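Local coordinates for HD domain protein (Enterococcus faecalis, PDB 4LRL), which hydrolyses deoxyribonucleoside triphosphates as an allosterically regulated, metal-binding enzyme of the HD-domain family, at residues N46-Q51 / G93-T98. Numbering follows the deposited sequence. Where two conformers were deposited one is given.
Sequences NYIHVQ and GVYEIT
Glu-96 grips His-49 twice, once at the backbone and once at the ring. The backbone bond, from His-49 N to Glu-96 OE2, measures 2.9 Å and is almost straight (N-H...O 176°). The ring bond, from His-49 ND1 to Glu-96 OE1, is 3.0 Å and more bent at 153°. Both donors stand above the carboxylate plane, and the imidazole and carboxylate planes are moderately inclined to each other. Binding through both oxygens limits rotation of the carboxylate. Glu-96 has its CG anti to the backbone N, and with the bend at chi2 this carries the carboxylate across to His-49.

One residue earlier on the helix, Tyr-95 donates its hydroxyl to the carbonyl oxygen of the same histidine: OH to His-49 O is 2.6 Å, in the carbonyl plane and on a lone pair. Both backbone polar groups of His-49 are therefore bound by helix side chains. A water accepts from Gln-51 N and donates to Tyr-95 OH, adding a second link to the strand.

Between these polar arms sits Ile-48. Its CG2 meets the edge of the Tyr-95 ring, 3.7 Å from CD2, while CD1 lies 3.5 Å from Glu-96 CB. Val-50 CG2 approaches the same ring obliquely, 4.0 Å from CE2.

In the second shell, Arg-99 and Arg-100 form salt bridges to Glu-96 OE1, probably favouring the charged carboxylate. The axes of segments 46-51 and 93-98 cross at 74° and approach to 8.0 Å. The bonds to His-49 thus join helix 87-108, which carries the nickel ligand His-90, to strand 46-52 and its antiparallel partner 33-42, which holds the dGTP-binding Lys-38. Tyr-95 also packs on Leu-128 and Leu-132 of helix 124-133 and on Ile-55 of helix 53-60.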
ATOM      1  N   ASN C  46      -4.451   6.631 -11.091  1.00 35.29           N
ATOM      2  CA  ASN C  46      -5.621   7.270 -10.498  0.50 36.81           C
ATOM      3  C   ASN C  46      -6.561   7.858 -11.548  1.00 37.38           C
ATOM      4  O   ASN C  46      -7.735   7.482 -11.587  1.00 37.88           O
ATOM      5  CB  ASN C  46      -5.231   8.260  -9.394  0.50 37.96           C
ATOM      6  CG  ASN C  46      -4.335   7.621  -8.340  0.50 38.33           C
ATOM      7  OD1 ASN C  46      -4.718   6.647  -7.686  0.50 38.81           O
ATOM      8  ND2 ASN C  46      -3.128   8.151  -8.190  0.50 39.09           N
ATOM      9  N   TYR C  47      -6.046   8.725 -12.421  1.00 37.58           N
ATOM     10  CA  TYR C  47      -6.825   9.317 -13.507  1.00 38.42           C
ATOM     11  C   TYR C  47      -6.043   9.388 -14.813  1.00 37.52           C
ATOM     12  O   TYR C  47      -4.833   9.674 -14.816  1.00 37.08           O
ATOM     13  CB  TYR C  47      -7.268  10.728 -13.139  1.00 40.33           C
ATOM     14  CG  TYR C  47      -8.257  10.792 -12.002  1.00 43.69           C
ATOM     15  CD1 TYR C  47      -7.822  10.879 -10.679  1.00 45.07           C
ATOM     16  CD2 TYR C  47      -9.628  10.772 -12.247  1.00 45.96           C
ATOM     17  CE1 TYR C  47      -8.725  10.945  -9.630  1.00 47.73           C
ATOM     18  CE2 TYR C  47     -10.541  10.838 -11.201  1.00 48.89           C
ATOM     19  CZ  TYR C  47     -10.081  10.923  -9.898  1.00 49.41           C
ATOM     20  OH  TYR C  47     -10.978  10.984  -8.860  1.00 52.37           O
ATOM     21  N   ILE C  48      -6.743   9.126 -15.915  1.00 37.10           N
ATOM     22  CA  ILE C  48      -6.244   9.443 -17.246  1.00 36.74           C
ATOM     23  C   ILE C  48      -6.916  10.764 -17.630  1.00 38.55           C
ATOM     24  O   ILE C  48      -8.138  10.894 -17.512  1.00 39.41           O
ATOM     25  CB  ILE C  48      -6.599   8.342 -18.288  1.00 36.18           C
ATOM     26  CG1 ILE C  48      -6.220   6.922 -17.801  1.00 34.28           C
ATOM     27  CG2 ILE C  48      -6.008   8.668 -19.680  1.00 35.15           C
ATOM     28  CD1 ILE C  48      -4.757   6.700 -17.387  1.00 31.22           C
ATOM     29  N   HIS C  49      -6.118  11.744 -18.061  1.00 39.01           N
ATOM     30  CA  HIS C  49      -6.630  13.083 -18.384  1.00 40.55           C
ATOM     31  C   HIS C  49      -6.605  13.339 -19.885  1.00 40.93           C
ATOM     32  O   HIS C  49      -5.542  13.253 -20.514  1.00 40.39           O
ATOM     33  CB  HIS C  49      -5.815  14.173 -17.675  1.00 40.94           C
ATOM     34  CG  HIS C  49      -5.812  14.063 -16.180  1.00 41.08           C
ATOM     35  ND1 HIS C  49      -5.020  13.163 -15.501  1.00 40.82           N
ATOM     36  CD2 HIS C  49      -6.491  14.752 -15.235  1.00 42.88           C
ATOM     37  CE1 HIS C  49      -5.215  13.298 -14.202  1.00 40.81           C
ATOM     38  NE2 HIS C  49      -6.108  14.251 -14.015  1.00 42.78           N
ATOM     39  N   VAL C  50      -7.767  13.674 -20.447  1.00 42.14           N
ATOM     40  CA  VAL C  50      -7.898  13.939 -21.881  1.00 42.97           C
ATOM     41  C   VAL C  50      -8.437  15.349 -22.138  1.00 45.45           C
ATOM     42  O   VAL C  50      -9.546  15.682 -21.692  1.00 46.51           O
ATOM     43  CB  VAL C  50      -8.805  12.886 -22.567  1.00 42.96           C
ATOM     44  CG1 VAL C  50      -9.036  13.226 -24.051  1.00 43.48           C
ATOM     45  CG2 VAL C  50      -8.213  11.485 -22.416  1.00 40.95           C
ATOM     46  N   GLN C  51      -7.641  16.163 -22.845  1.00 46.40           N
ATOM     47  CA  GLN C  51      -8.009  17.541 -23.226  1.00 48.92           C
ATOM     48  C   GLN C  51      -8.233  17.732 -24.724  1.00 49.45           C
ATOM     49  O   GLN C  51      -8.975  18.624 -25.123  1.00 51.65           O
ATOM     50  CB  GLN C  51      -6.941  18.554 -22.802  1.00 49.60           C
ATOM     51  CG  GLN C  51      -6.829  18.799 -21.319  1.00 51.96           C
ATOM     52  CD  GLN C  51      -5.665  18.049 -20.720  1.00 52.59           C
ATOM     53  OE1 GLN C  51      -4.534  18.543 -20.706  1.00 54.85           O
ATOM     54  NE2 GLN C  51      -5.928  16.846 -20.231  1.00 51.60           N
ATOM     55  N   GLY C  93      -2.741   4.129 -20.211  1.00 29.51           N
ATOM     56  CA  GLY C  93      -1.695   4.358 -19.218  1.00 28.82           C
ATOM     57  C   GLY C  93      -0.469   5.001 -19.847  1.00 29.03           C
ATOM     58  O   GLY C  93       0.078   5.985 -19.324  1.00 29.64           O
ATOM     59  N   VAL C  94      -0.036   4.441 -20.970  1.00 28.58           N
ATOM     60  CA  VAL C  94       1.146   4.930 -21.678  1.00 28.05           C
ATOM     61  C   VAL C  94       0.890   6.350 -22.143  1.00 28.83           C
ATOM     62  O   VAL C  94       1.737   7.211 -21.979  1.00 28.75           O
ATOM     63  CB  VAL C  94       1.527   3.999 -22.854  1.00 28.27           C
ATOM     64  CG1 VAL C  94       2.750   4.538 -23.640  1.00 27.81           C
ATOM     65  CG2 VAL C  94       1.809   2.622 -22.323  1.00 25.62           C
ATOM     66  N   TYR C  95      -0.313   6.599 -22.667  1.00 29.93           N
ATOM     67  CA  TYR C  95      -0.724   7.951 -23.043  1.00 30.66           C
ATOM     68  C   TYR C  95      -0.633   8.899 -21.845  1.00 30.77           C
ATOM     69  O   TYR C  95      -0.102  10.002 -21.955  1.00 31.91           O
ATOM     70  CB  TYR C  95      -2.145   7.968 -23.628  1.00 31.20           C
ATOM     71  CG  TYR C  95      -2.820   9.319 -23.440  1.00 32.21           C
ATOM     72  CD1 TYR C  95      -2.551  10.376 -24.308  1.00 32.30           C
ATOM     73  CD2 TYR C  95      -3.683   9.554 -22.361  1.00 31.76           C
ATOM     74  CE1 TYR C  95      -3.140  11.627 -24.127  1.00 32.83           C
ATOM     75  CE2 TYR C  95      -4.274  10.812 -22.168  1.00 32.36           C
ATOM     76  CZ  TYR C  95      -3.997  11.837 -23.063  1.00 32.39           C
ATOM     77  OH  TYR C  95      -4.569  13.073 -22.905  1.00 34.08           O
ATOM     78  N   GLU C  96      -1.153   8.463 -20.701  1.00 30.39           N
ATOM     79  CA  GLU C  96      -1.154   9.295 -19.502  1.00 30.79           C
ATOM     80  C   GLU C  96       0.245   9.672 -18.996  1.00 30.35           C
ATOM     81  O   GLU C  96       0.492  10.837 -18.678  1.00 31.37           O
ATOM     82  CB  GLU C  96      -1.977   8.655 -18.373  1.00 30.31           C
ATOM     83  CG  GLU C  96      -1.990   9.481 -17.073  1.00 30.95           C
ATOM     84  CD  GLU C  96      -2.628  10.869 -17.211  1.00 33.75           C
ATOM     85  OE1 GLU C  96      -2.508  11.661 -16.248  1.00 35.50           O
ATOM     86  OE2 GLU C  96      -3.267  11.177 -18.249  1.00 34.16           O
ATOM     87  N   ILE C  97       1.137   8.688 -18.912  1.00 29.38           N
ATOM     88  CA  ILE C  97       2.512   8.928 -18.467  1.00 29.53           C
ATOM     89  C   ILE C  97       3.195   9.927 -19.410  1.00 30.74           C
ATOM     90  O   ILE C  97       3.867  10.847 -18.957  1.00 31.81           O
ATOM     91  CB  ILE C  97       3.324   7.611 -18.383  1.00 28.64           C
ATOM     92  CG1 ILE C  97       2.724   6.673 -17.306  1.00 28.04           C
ATOM     93  CG2 ILE C  97       4.815   7.901 -18.154  1.00 27.65           C
ATOM     94  CD1 ILE C  97       3.515   5.372 -17.076  1.00 26.40           C
ATOM     95  N   THR C  98       2.980   9.745 -20.712  1.00 31.21           N
ATOM     96  CA  THR C  98       3.539  10.595 -21.763  1.00 32.39           C
ATOM     97  C   THR C  98       3.014  12.026 -21.625  1.00 33.52           C
ATOM     98  O   THR C  98       3.768  12.992 -21.792  1.00 34.04           O
ATOM     99  CB  THR C  98       3.186  10.034 -23.162  1.00 32.37           C
ATOM    100  OG1 THR C  98       3.755   8.730 -23.307  1.00 31.26           O
ATOM    101  CG2 THR C  98       3.731  10.904 -24.261  1.00 34.61           C
TER
HETATM  102  O   HOH W   1      -5.467  15.225 -24.387  1.00 39.11           O